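Local coordinates for protein D-3-phosphoglycerate dehydrogenase (Sulfolobus tokodaii, PDB 2EKL) that binds NAD and probably oxidises D-3-phosphoglycerate in amino-acid biosynthesis, as a member of the D-isomer specific 2-hydroxyacid dehydrogenase family, at residues 12-16 / 17-21; 106-109 / 110-114; 220-223 / 224-228; 259-263 / 264-268; 285-289 / 290-294. One frame throughout, in Å; residues are numbered along the deposited sequence.

The five contacts follow one another along the chain, and each is local. Contact 1 starts helix 16-24 beside the parallel five-stranded sheet. Contact 2 lies on helix 102-118, which comes between the last strand of that sheet and the first of the seven-stranded Rossmann sheet. Contacts 3 and 4 belong to the Rossmann part: one leads into strand 226-230, the other leaves strand 251-256. Contact 5 starts helix 289-309, which runs from the NAD pocket to contact 1 and so joins both parts. The centres of contacts 1 and 3 are about 45 Å apart. Contacts 2 and 5 touch, L108 CD2 to G285 CA at 3.6 Å, beside NAD. Contacts 2, 4 and 5 meet the second subunit.

Contact 1 of 5, residues 12-16 / 17-21; sequences DPIDE and ILIKT
The flat groups here are the carboxylates of D15 and E16, and each meets an isoleucine of the first helical turn. D15 sits at the N-cap. Its OD1 takes the N-H of I17 at 2.8 Å, using the lone pair that points away from OD2. The bond is nearly straight, at 167°. D15 CG is anti to the backbone N (chi1 -166°), and this turns the carboxylate forward onto the helix start. The E16 chain bends once, about its CB-CG bond, and brings the carboxylate back over the helix. Its OE2 comes to rest 3.3 Å from I19 CB, with I19 CG2 beside it. This is a contact of oxygen with hydrocarbon.

The apolar part is carried by I14. Its CD1 reaches between two side chains, touching I19 CG1 at 3.9 Å and L18 CD2 at 4.0 Å. With an alanine in place of I19, a gap would probably open beside I14 CD1 and the E16 carboxylate would have less to lean on. Backbone bonds complete the turn. K20 N bonds to E16 O at 2.8 Å, and L18 N makes a weaker bond to D15 O.

I17 O accepts twice from T21, from the backbone N and from OG1, which approach from opposite faces of the carbonyl plane. The helix start fits between three elements. I14 and L18 rest on V51 of strand 49-52, I19 meets Y31 of strand 28-31, and D15 and I17 touch A296 of helix 289-309.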
# COMPACT_ATOMS: atom_id res chain seq x y z
N ASP A 12 16.49 24.46 17.30
CA ASP A 12 16.72 23.29 16.46
C ASP A 12 16.69 23.64 14.98
O ASP A 12 16.14 24.67 14.59
CB ASP A 12 15.64 22.24 16.73
CG ASP A 12 15.67 21.72 18.15
OD1 ASP A 12 16.72 21.21 18.58
OD2 ASP A 12 14.63 21.82 18.84
N PRO A 13 17.30 22.79 14.15
CA PRO A 13 17.33 23.04 12.70
C PRO A 13 15.89 23.00 12.19
O PRO A 13 15.22 21.98 12.30
CB PRO A 13 18.15 21.88 12.16
CG PRO A 13 19.07 21.54 13.31
CD PRO A 13 18.14 21.63 14.49
N ILE A 14 15.40 24.10 11.63
CA ILE A 14 14.03 24.13 11.12
C ILE A 14 13.93 24.69 9.71
O ILE A 14 14.90 25.24 9.17
CB ILE A 14 13.11 24.96 12.03
CG1 ILE A 14 13.60 26.40 12.09
CG2 ILE A 14 13.06 24.35 13.43
CD1 ILE A 14 12.62 27.34 12.76
N ASP A 15 12.75 24.56 9.12
CA ASP A 15 12.49 25.05 7.78
C ASP A 15 12.77 26.54 7.74
O ASP A 15 12.30 27.29 8.60
CB ASP A 15 11.03 24.78 7.39
CG ASP A 15 10.78 24.96 5.91
OD1 ASP A 15 11.02 26.07 5.38
OD2 ASP A 15 10.35 23.98 5.26
N GLU A 16 13.52 26.98 6.74
CA GLU A 16 13.89 28.38 6.60
C GLU A 16 12.70 29.32 6.42
O GLU A 16 12.82 30.52 6.65
CB GLU A 16 14.87 28.55 5.44
CG GLU A 16 15.66 29.85 5.47
CD GLU A 16 16.54 29.97 6.70
OE1 GLU A 16 17.35 29.04 6.95
OE2 GLU A 16 16.44 30.98 7.43
N ILE A 17 11.56 28.79 6.00
CA ILE A 17 10.38 29.62 5.79
C ILE A 17 9.99 30.39 7.06
O ILE A 17 9.69 31.58 7.00
CB ILE A 17 9.16 28.78 5.33
CG1 ILE A 17 7.95 29.69 5.10
CG2 ILE A 17 8.82 27.73 6.37
CD1 ILE A 17 8.17 30.76 4.05
N LEU A 18 10.02 29.70 8.20
CA LEU A 18 9.66 30.31 9.47
C LEU A 18 10.66 31.39 9.88
O LEU A 18 10.27 32.48 10.29
CB LEU A 18 9.57 29.24 10.57
CG LEU A 18 8.99 29.62 11.93
CD1 LEU A 18 8.50 28.37 12.65
CD2 LEU A 18 10.03 30.34 12.77
N ILE A 19 11.95 31.08 9.76
CA ILE A 19 12.99 32.04 10.12
C ILE A 19 12.92 33.26 9.21
O ILE A 19 13.00 34.40 9.67
CB ILE A 19 14.39 31.40 9.99
CG1 ILE A 19 14.48 30.18 10.90
CG2 ILE A 19 15.45 32.42 10.38
CD1 ILE A 19 15.81 29.45 10.80
N LYS A 20 12.78 33.02 7.91
CA LYS A 20 12.69 34.10 6.93
C LYS A 20 11.50 35.01 7.22
O LYS A 20 11.62 36.23 7.16
CB LYS A 20 12.57 33.51 5.52
CG LYS A 20 12.20 34.52 4.44
CD LYS A 20 12.26 33.88 3.05
CE LYS A 20 11.64 34.78 1.99
NZ LYS A 20 12.31 36.12 1.93
N THR A 21 10.37 34.40 7.54
CA THR A 21 9.16 35.15 7.83
C THR A 21 9.33 36.07 9.04
O THR A 21 8.92 37.23 9.01
CB THR A 21 7.97 34.19 8.07
OG1 THR A 21 7.73 33.44 6.87
CG2 THR A 21 6.71 34.97 8.42

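Contact 2 of 5, residues 106-109 / 110-114; sequences VELT and IGLMI
Backbone hydrogen bonds tie V106, E107, L108 and T109 to the next turn of the helix. I110 N bonds to V106 O at 3.1 Å, and G111 N to E107 O at 2.9 Å. L112 N bonds to L108 O at 2.8 Å, and M113 N to T109 O at 2.9 Å. All four run from residue i+4 back to residue i, the regular alpha-helical pattern.

Apolar contacts follow the same spacing. L108 CG meets L112 CD1 at 4.1 Å, and the two leucines lie aslant one another on one side of the helix. A chi1 of -76° sets L112 CG anti to the carbonyl carbon and beside the backbone N. This brings it back over the previous turn, 3.3 Å from L108 O. I110 CG1 leans back in a similar way towards V106 O, at 3.5 Å.

The helix is 102-118. It comes after the five-stranded sheet and before the seven-stranded Rossmann sheet, and it lies at the subunit interface of this dehydrogenase. T109 and M113 rest on V229 of strand 226-230, while V106 and I110 rest on I160 of helix 152-163. L108 packs on D257, which binds NAD.

Polar side chains have their partners beyond these two turns. T109 OG1 hydrogen-bonds to A105 O one turn back and to OG1 of T231, another NAD-binding residue. The buried E107 carboxylate is held at both oxygens: OE1 takes the N-H of L140 and OE2 that of A141, both of the second subunit. I110 packs there on I114 of the second subunit.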
# COMPACT_ATOMS: atom_id res chain seq x y z
N VAL A 106 -2.44 8.63 6.70
CA VAL A 106 -3.52 7.80 6.17
C VAL A 106 -2.98 6.89 5.06
O VAL A 106 -3.27 5.69 5.02
CB VAL A 106 -4.65 8.67 5.56
CG1 VAL A 106 -5.59 7.80 4.74
CG2 VAL A 106 -5.42 9.39 6.67
N GLU A 107 -2.22 7.48 4.15
CA GLU A 107 -1.66 6.74 3.04
C GLU A 107 -0.70 5.65 3.50
O GLU A 107 -0.74 4.53 2.99
CB GLU A 107 -0.99 7.71 2.06
CG GLU A 107 -2.03 8.51 1.26
CD GLU A 107 -1.51 9.85 0.77
OE1 GLU A 107 -0.28 10.00 0.59
OE2 GLU A 107 -2.34 10.76 0.54
N LEU A 108 0.16 5.96 4.46
CA LEU A 108 1.10 4.96 4.95
C LEU A 108 0.33 3.82 5.61
O LEU A 108 0.73 2.66 5.51
CB LEU A 108 2.08 5.56 5.96
CG LEU A 108 3.16 4.59 6.46
CD1 LEU A 108 4.06 4.19 5.30
CD2 LEU A 108 3.98 5.25 7.57
N THR A 109 -0.78 4.15 6.26
CA THR A 109 -1.60 3.12 6.93
C THR A 109 -2.11 2.11 5.90
O THR A 109 -1.99 0.90 6.10
CB THR A 109 -2.81 3.75 7.66
OG1 THR A 109 -2.35 4.67 8.65
CG2 THR A 109 -3.65 2.65 8.33
N ILE A 110 -2.68 2.61 4.81
CA ILE A 110 -3.20 1.75 3.75
C ILE A 110 -2.05 0.95 3.14
O ILE A 110 -2.20 -0.24 2.83
CB ILE A 110 -3.88 2.59 2.63
CG1 ILE A 110 -5.12 3.30 3.20
CG2 ILE A 110 -4.27 1.68 1.46
CD1 ILE A 110 -6.18 2.37 3.78
N GLY A 111 -0.91 1.60 2.97
CA GLY A 111 0.24 0.92 2.40
C GLY A 111 0.70 -0.22 3.29
O GLY A 111 1.01 -1.31 2.80
N LEU A 112 0.76 0.02 4.60
CA LEU A 112 1.18 -1.00 5.55
C LEU A 112 0.19 -2.17 5.58
O LEU A 112 0.58 -3.34 5.62
CB LEU A 112 1.31 -0.40 6.96
CG LEU A 112 2.57 0.45 7.21
CD1 LEU A 112 2.47 1.15 8.57
CD2 LEU A 112 3.79 -0.46 7.17
N MET A 113 -1.10 -1.85 5.54
CA MET A 113 -2.13 -2.89 5.55
C MET A 113 -1.96 -3.84 4.37
O MET A 113 -1.99 -5.06 4.52
CB MET A 113 -3.52 -2.25 5.50
CG MET A 113 -4.66 -3.26 5.40
SD MET A 113 -6.30 -2.49 5.38
CE MET A 113 -6.30 -1.72 3.77
N ILE A 114 -1.76 -3.28 3.18
CA ILE A 114 -1.60 -4.09 1.98
C ILE A 114 -0.27 -4.83 2.00
O ILE A 114 -0.20 -6.00 1.64
CB ILE A 114 -1.70 -3.23 0.71
CG1 ILE A 114 -3.10 -2.60 0.64
CG2 ILE A 114 -1.46 -4.09 -0.53
CD1 ILE A 114 -3.24 -1.52 -0.43

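Contact 3 of 5, residues 220-223 / 224-228; sequences ELMK and DNVII
M222 leaves the helical backbone conformation, and the chain then reverses through a type II beta turn from K223 to V226, with N225 at positive phi (67°). This sends the chain back beside M222 as strand 226-230.

The side chain of M222 crosses the mouth of the turn. Beyond CG it is extended, so SD reaches both residues of the strand that face it. SD touches V226 CG1 at 3.9 Å and I228 CD1 at 3.8 Å. Its methyl CE goes on to meet I228 CD1 at 3.9 Å. M222 and I228 cross at about a right angle, with SD and CE both against I228 CD1, while V226 comes in at a slant. V226 CG1 lies between its own N and carbonyl carbon (chi1 64°), which turns that methyl towards the sulfur. V226 CB also sits 3.4 Å from K223 O, on the inner side of the turn.

The strand belongs to the beta-alpha-beta unit 199-202, 216-221 and 226-230 of the Rossmann sheet. M222 and V226 both press on I200 of strand 199-202. K223 leads its amine away, to a salt bridge with D198.

No hydrogen bond joins the two segments. The three buried side chains are held by sulfur and methyl contacts, which have little directionality. Fit and exclusion of water therefore probably count for more here than exact angles.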
# COMPACT_ATOMS: atom_id res chain seq x y z
N GLU A 220 -7.56 -11.89 22.79
CA GLU A 220 -8.33 -13.13 22.86
C GLU A 220 -9.63 -13.02 22.08
O GLU A 220 -10.08 -13.99 21.47
CB GLU A 220 -8.62 -13.46 24.33
CG GLU A 220 -9.13 -14.88 24.57
CD GLU A 220 -8.18 -15.95 24.03
OE1 GLU A 220 -6.95 -15.83 24.26
OE2 GLU A 220 -8.65 -16.90 23.39
N LEU A 221 -10.23 -11.84 22.08
CA LEU A 221 -11.49 -11.60 21.37
C LEU A 221 -11.33 -11.57 19.85
O LEU A 221 -12.28 -11.81 19.12
CB LEU A 221 -12.11 -10.27 21.82
CG LEU A 221 -12.88 -10.23 23.14
CD1 LEU A 221 -13.05 -8.78 23.59
CD2 LEU A 221 -14.24 -10.91 22.95
N MET A 222 -10.12 -11.27 19.39
CA MET A 222 -9.86 -11.17 17.96
C MET A 222 -10.13 -12.42 17.14
O MET A 222 -10.13 -13.54 17.66
CB MET A 222 -8.42 -10.72 17.72
CG MET A 222 -8.14 -9.30 18.17
SD MET A 222 -6.40 -8.92 17.93
CE MET A 222 -6.24 -7.44 18.91
N LYS A 223 -10.35 -12.21 15.85
CA LYS A 223 -10.58 -13.32 14.93
C LYS A 223 -9.24 -13.96 14.63
O LYS A 223 -8.20 -13.32 14.77
CB LYS A 223 -11.19 -12.83 13.61
CG LYS A 223 -12.59 -12.24 13.72
CD LYS A 223 -13.17 -11.95 12.34
CE LYS A 223 -13.32 -13.23 11.51
NZ LYS A 223 -13.95 -13.01 10.17
N ASP A 224 -9.27 -15.22 14.21
CA ASP A 224 -8.04 -15.91 13.85
C ASP A 224 -7.53 -15.29 12.55
O ASP A 224 -8.32 -14.89 11.69
CB ASP A 224 -8.30 -17.41 13.64
CG ASP A 224 -8.69 -18.12 14.92
OD1 ASP A 224 -8.00 -17.92 15.94
OD2 ASP A 224 -9.68 -18.88 14.91
N ASN A 225 -6.21 -15.22 12.40
CA ASN A 225 -5.57 -14.66 11.21
C ASN A 225 -5.80 -13.17 11.02
O ASN A 225 -5.73 -12.66 9.91
CB ASN A 225 -6.03 -15.40 9.96
CG ASN A 225 -5.47 -16.79 9.89
OD1 ASN A 225 -6.21 -17.78 9.91
ND2 ASN A 225 -4.15 -16.89 9.80
N VAL A 226 -6.06 -12.46 12.12
CA VAL A 226 -6.28 -11.03 12.06
C VAL A 226 -5.00 -10.31 11.65
O VAL A 226 -3.90 -10.77 11.93
CB VAL A 226 -6.75 -10.49 13.45
CG1 VAL A 226 -5.65 -10.68 14.49
CG2 VAL A 226 -7.14 -9.02 13.34
N ILE A 227 -5.17 -9.19 10.95
CA ILE A 227 -4.05 -8.35 10.53
C ILE A 227 -4.21 -7.08 11.35
O ILE A 227 -5.29 -6.47 11.36
CB ILE A 227 -4.10 -8.00 9.03
CG1 ILE A 227 -3.84 -9.24 8.19
CG2 ILE A 227 -3.07 -6.92 8.71
CD1 ILE A 227 -4.02 -9.02 6.70
N ILE A 228 -3.17 -6.68 12.06
CA ILE A 228 -3.23 -5.48 12.88
C ILE A 228 -2.27 -4.42 12.34
O ILE A 228 -1.09 -4.69 12.14
CB ILE A 228 -2.84 -5.80 14.35
CG1 ILE A 228 -3.73 -6.92 14.88
CG2 ILE A 228 -2.99 -4.55 15.20
CD1 ILE A 228 -3.34 -7.42 16.29

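Contact 4 of 5, residues 259-263 / 264-268; sequences FWNEP and PKEEW
W268 brings the edge of its six-membered ring down on one face of W260. The pair is T-shaped (edge-to-face), with planes 64° apart. W268 CH2 is the bump, and the W260 face receives it: CH2 lies 3.8 Å from W260 CD2, offset towards the rim of the indole. W268 CG sits between its own N and carbonyl carbon (chi1 61°), which swings the indole back towards the loop. E266 OE1 fixes its turn, accepting W268 NE1 at 2.9 Å in the indole plane but from above the carboxylate. Putting an alanine at W268 would probably remove the ring edge from that face of W260 and leave E266 OE1 without this N-H.

The next bump is W260 CZ3, set on a face of F259, 3.9 Å above the ring plane and over its centre. P264 CG is a third. It presses on the CD2 side of the same ring, 3.3 Å from F259 CD2, and the two side chains cross at about a right angle. F132 of the second subunit packs on F259 and P264 as well.

K265 crosses N261 at about a right angle, its CE 3.5 Å from N261 OD1. A water joins N261 ND2 to E266 OE2, and ND2 also bonds to E269. The side chain of E262 comes within about 7 Å of NAD.

The peptide bond before P263 is cis, and P263 CB and P264 CD are 3.4 Å apart, close for two carbons. Together they make a bent, proline-rich loop after strand 251-256 of the Rossmann sheet, ending with E266 at the N-cap of helix 267-274.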
# COMPACT_ATOMS: atom_id res chain seq x y z
N PHE A 259 7.28 1.92 17.02
CA PHE A 259 7.78 0.86 17.89
C PHE A 259 8.00 1.43 19.28
O PHE A 259 8.30 2.61 19.45
CB PHE A 259 9.09 0.29 17.34
CG PHE A 259 9.08 -1.20 17.16
CD1 PHE A 259 8.22 -1.80 16.25
CD2 PHE A 259 9.93 -2.02 17.91
CE1 PHE A 259 8.20 -3.19 16.08
CE2 PHE A 259 9.92 -3.40 17.75
CZ PHE A 259 9.05 -3.99 16.84
N TRP A 260 7.83 0.58 20.29
CA TRP A 260 7.99 0.99 21.68
C TRP A 260 9.32 1.70 21.86
O TRP A 260 9.40 2.71 22.57
CB TRP A 260 7.87 -0.25 22.57
CG TRP A 260 6.53 -0.90 22.39
CD1 TRP A 260 5.38 -0.64 23.10
CD2 TRP A 260 6.16 -1.84 21.38
NE1 TRP A 260 4.33 -1.35 22.58
CE2 TRP A 260 4.78 -2.10 21.52
CE3 TRP A 260 6.87 -2.49 20.36
CZ2 TRP A 260 4.09 -2.98 20.68
CZ3 TRP A 260 6.18 -3.37 19.52
CH2 TRP A 260 4.80 -3.60 19.69
N ASN A 261 10.35 1.19 21.20
CA ASN A 261 11.69 1.78 21.21
C ASN A 261 12.19 1.72 19.78
O ASN A 261 12.19 0.65 19.16
CB ASN A 261 12.62 0.99 22.13
CG ASN A 261 12.46 1.35 23.59
OD1 ASN A 261 12.74 2.48 24.00
ND2 ASN A 261 11.99 0.40 24.39
N GLU A 262 12.61 2.87 19.25
CA GLU A 262 13.09 2.95 17.88
C GLU A 262 14.54 3.44 17.84
O GLU A 262 14.80 4.63 18.00
CB GLU A 262 12.19 3.91 17.08
CG GLU A 262 10.69 3.61 17.23
CD GLU A 262 9.79 4.70 16.66
OE1 GLU A 262 10.29 5.81 16.35
OE2 GLU A 262 8.57 4.46 16.52
N PRO A 263 15.50 2.53 17.62
CA PRO A 263 15.38 1.08 17.42
C PRO A 263 15.07 0.35 18.72
O PRO A 263 15.22 0.92 19.81
CB PRO A 263 16.76 0.67 16.88
CG PRO A 263 17.39 1.98 16.45
CD PRO A 263 16.91 2.94 17.48
N PRO A 264 14.64 -0.92 18.64
CA PRO A 264 14.31 -1.75 19.80
C PRO A 264 15.53 -2.02 20.67
O PRO A 264 16.65 -2.12 20.17
CB PRO A 264 13.76 -3.03 19.18
CG PRO A 264 13.23 -2.57 17.86
CD PRO A 264 14.30 -1.63 17.39
N LYS A 265 15.31 -2.16 21.98
CA LYS A 265 16.40 -2.42 22.91
C LYS A 265 16.13 -3.65 23.78
O LYS A 265 17.05 -4.40 24.09
CB LYS A 265 16.64 -1.20 23.79
CG LYS A 265 17.06 0.05 23.02
CD LYS A 265 17.31 1.23 23.95
CE LYS A 265 16.05 1.68 24.65
NZ LYS A 265 16.30 2.87 25.52
N GLU A 266 14.87 -3.85 24.14
CA GLU A 266 14.49 -4.98 24.99
C GLU A 266 14.42 -6.29 24.20
O GLU A 266 14.12 -6.30 23.01
CB GLU A 266 13.13 -4.69 25.64
CG GLU A 266 13.08 -3.36 26.38
CD GLU A 266 11.82 -3.18 27.19
OE1 GLU A 266 11.53 -4.04 28.05
OE2 GLU A 266 11.11 -2.17 26.99
N GLU A 267 14.71 -7.40 24.88
CA GLU A 267 14.70 -8.72 24.26
C GLU A 267 13.42 -9.07 23.52
O GLU A 267 13.46 -9.58 22.40
CB GLU A 267 14.98 -9.81 25.30
CG GLU A 267 15.12 -11.21 24.70
CD GLU A 267 15.31 -12.29 25.75
OE1 GLU A 267 16.20 -12.15 26.60
OE2 GLU A 267 14.56 -13.30 25.70
N TRP A 268 12.27 -8.80 24.14
CA TRP A 268 11.00 -9.13 23.51
C TRP A 268 10.75 -8.24 22.29
O TRP A 268 10.14 -8.69 21.31
CB TRP A 268 9.85 -8.99 24.51
CG TRP A 268 9.71 -7.61 25.05
CD1 TRP A 268 10.37 -7.08 26.11
CD2 TRP A 268 8.88 -6.57 24.51
NE1 TRP A 268 10.01 -5.76 26.28
CE2 TRP A 268 9.10 -5.43 25.31
CE3 TRP A 268 7.99 -6.50 23.44
CZ2 TRP A 268 8.45 -4.21 25.06
CZ3 TRP A 268 7.34 -5.29 23.19
CH2 TRP A 268 7.57 -4.16 24.00
O HOH W 1 12.00 0.74 27.17

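Contact 5 of 5, residues 285-289 / 290-294; sequences GAQTK and EAQKR. With NAD (nicotinamide-adenine-dinucleotide), chain B.
T288 OG1 has two partners: it accepts the N-H of A291 at 3.0 Å and hydrogen-bonds to OG of S104. T288 is the N-cap of helix 289-309, and the bond from A291 is its capping bond. OG1 stands between the backbone N and the carbonyl carbon (chi1 60°), which points it into the first turn, 3.1 Å from A291 CB.

The helix then runs regularly. Q292 N bonds to T288 O at 3.0 Å, and K293 N to K289 O at the same length. Ahead of the cap the chain makes an inverse gamma turn at Q287, with a weak bond from T288 N to A286 O. The carbonyl of A286 faces the helix, and A286 O lies 3.6 Å from A291 CB.

K289 and E290 form a salt bridge at the subunit interface. The lysine chain is bent twice and brings NZ to E290 OE2 at 2.9 Å, above the carboxylate plane. The same OE2 meets NZ of K143 of the second subunit, while OE1 takes the N-H of E139 of the second subunit. The carboxylate is thus gripped at both oxygens, and the two lysines would probably favour its charged form.

The turn brings the chain to the nicotinamide end of NAD, which A286 binds. G285 N is held by D257. With no side chain in the way, G285 CA comes within 3.2 Å of the carboxamide oxygen O7N of NAD.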
# COMPACT_ATOMS: atom_id res chain seq x y z
N GLY A 285 5.44 8.17 8.97
CA GLY A 285 4.07 8.60 8.74
C GLY A 285 3.87 10.04 8.31
O GLY A 285 2.98 10.34 7.50
N ALA A 286 4.67 10.95 8.85
CA ALA A 286 4.56 12.37 8.51
C ALA A 286 5.71 12.78 7.59
O ALA A 286 5.87 13.96 7.29
CB ALA A 286 4.59 13.22 9.78
N GLN A 287 6.49 11.81 7.14
CA GLN A 287 7.64 12.11 6.30
C GLN A 287 7.42 12.20 4.79
O GLN A 287 7.85 11.33 4.04
CB GLN A 287 8.76 11.11 6.59
CG GLN A 287 9.34 11.24 8.00
CD GLN A 287 10.01 12.58 8.23
OE1 GLN A 287 10.90 12.97 7.49
NE2 GLN A 287 9.58 13.28 9.27
N THR A 288 6.74 13.25 4.36
CA THR A 288 6.54 13.50 2.93
C THR A 288 6.89 14.97 2.74
O THR A 288 6.82 15.76 3.67
CB THR A 288 5.09 13.27 2.46
OG1 THR A 288 4.20 14.15 3.16
CG2 THR A 288 4.67 11.83 2.68
N LYS A 289 7.29 15.33 1.52
CA LYS A 289 7.64 16.71 1.22
C LYS A 289 6.46 17.62 1.53
O LYS A 289 6.61 18.68 2.15
CB LYS A 289 8.03 16.82 -0.26
CG LYS A 289 8.26 18.24 -0.75
CD LYS A 289 8.71 18.26 -2.21
CE LYS A 289 7.72 17.56 -3.13
NZ LYS A 289 6.39 18.23 -3.18
N GLU A 290 5.27 17.19 1.11
CA GLU A 290 4.05 17.97 1.32
C GLU A 290 3.69 18.16 2.79
O GLU A 290 3.38 19.27 3.22
CB GLU A 290 2.88 17.33 0.57
CG GLU A 290 3.00 17.34 -0.96
CD GLU A 290 3.95 16.29 -1.51
OE1 GLU A 290 4.42 15.42 -0.74
OE2 GLU A 290 4.21 16.31 -2.73
N ALA A 291 3.71 17.07 3.57
CA ALA A 291 3.37 17.16 4.98
C ALA A 291 4.37 18.02 5.75
O ALA A 291 3.98 18.84 6.59
CB ALA A 291 3.30 15.76 5.60
N GLN A 292 5.65 17.83 5.47
CA GLN A 292 6.69 18.59 6.15
C GLN A 292 6.58 20.08 5.82
O GLN A 292 6.88 20.92 6.66
CB GLN A 292 8.07 18.06 5.77
CG GLN A 292 8.42 16.73 6.44
CD GLN A 292 8.23 16.76 7.95
OE1 GLN A 292 7.24 16.25 8.47
NE2 GLN A 292 9.17 17.39 8.65
N LYS A 293 6.17 20.41 4.60
CA LYS A 293 6.01 21.81 4.21
C LYS A 293 4.82 22.39 4.97
O LYS A 293 4.85 23.53 5.42
CB LYS A 293 5.77 21.95 2.71
CG LYS A 293 5.51 23.39 2.27
CD LYS A 293 5.14 23.48 0.80
CE LYS A 293 4.78 24.91 0.41
NZ LYS A 293 4.31 25.01 -0.99
N ARG A 294 3.76 21.60 5.11
CA ARG A 294 2.58 22.08 5.84
C ARG A 294 2.92 22.30 7.31
O ARG A 294 2.41 23.24 7.93
CB ARG A 294 1.41 21.10 5.71
CG ARG A 294 0.76 21.10 4.33
CD ARG A 294 -0.65 20.54 4.41
NE ARG A 294 -0.64 19.16 4.86
CZ ARG A 294 -0.39 18.12 4.06
NH1 ARG A 294 -0.15 18.31 2.77
NH2 ARG A 294 -0.38 16.90 4.57
PA NAD B . -7.31 12.62 16.43
O1A NAD B . -7.97 13.30 15.31
O2A NAD B . -7.21 13.40 17.74
O5B NAD B . -8.07 11.23 16.65
C5B NAD B . -7.67 10.37 17.70
C4B NAD B . -9.05 9.54 18.07
O4B NAD B . -8.75 8.36 18.84
C3B NAD B . -10.08 10.48 18.78
O3B NAD B . -11.35 10.47 18.13
C2B NAD B . -10.04 9.97 20.22
O2B NAD B . -11.17 10.20 21.03
C1B NAD B . -9.70 8.55 19.94
N9A NAD B . -9.26 7.78 21.15
C8A NAD B . -8.43 8.14 22.20
N7A NAD B . -8.33 7.10 23.07
C5A NAD B . -9.09 6.09 22.60
C6A NAD B . -9.41 4.75 23.05
N6A NAD B . -8.91 4.26 24.17
N1A NAD B . -10.29 3.92 22.27
C2A NAD B . -10.87 4.39 21.04
N3A NAD B . -10.56 5.70 20.60
C4A NAD B . -9.69 6.52 21.37
O3 NAD B . -5.79 12.26 16.02
PN NAD B . -5.17 11.89 14.58
O1N NAD B . -6.17 11.17 13.77
O2N NAD B . -4.71 13.19 14.03
O5D NAD B . -3.94 11.04 15.08
C5D NAD B . -4.14 9.69 15.46
C4D NAD B . -2.85 9.06 15.94
O4D NAD B . -1.87 8.99 14.92
C3D NAD B . -2.13 9.77 17.13
O3D NAD B . -1.64 8.82 18.08
C2D NAD B . -1.07 10.57 16.46
O2D NAD B . -0.10 11.06 17.36
C1D NAD B . -0.67 9.55 15.42
N1N NAD B . 0.11 10.02 14.24
C2N NAD B . 1.24 9.25 13.84
C3N NAD B . 2.01 9.68 12.72
C7N NAD B . 3.18 8.88 12.29
O7N NAD B . 4.23 9.56 11.80
N7N NAD B . 3.26 7.56 12.37
C4N NAD B . 1.58 10.92 12.01
C5N NAD B . 0.43 11.69 12.43
C6N NAD B . -0.31 11.23 13.56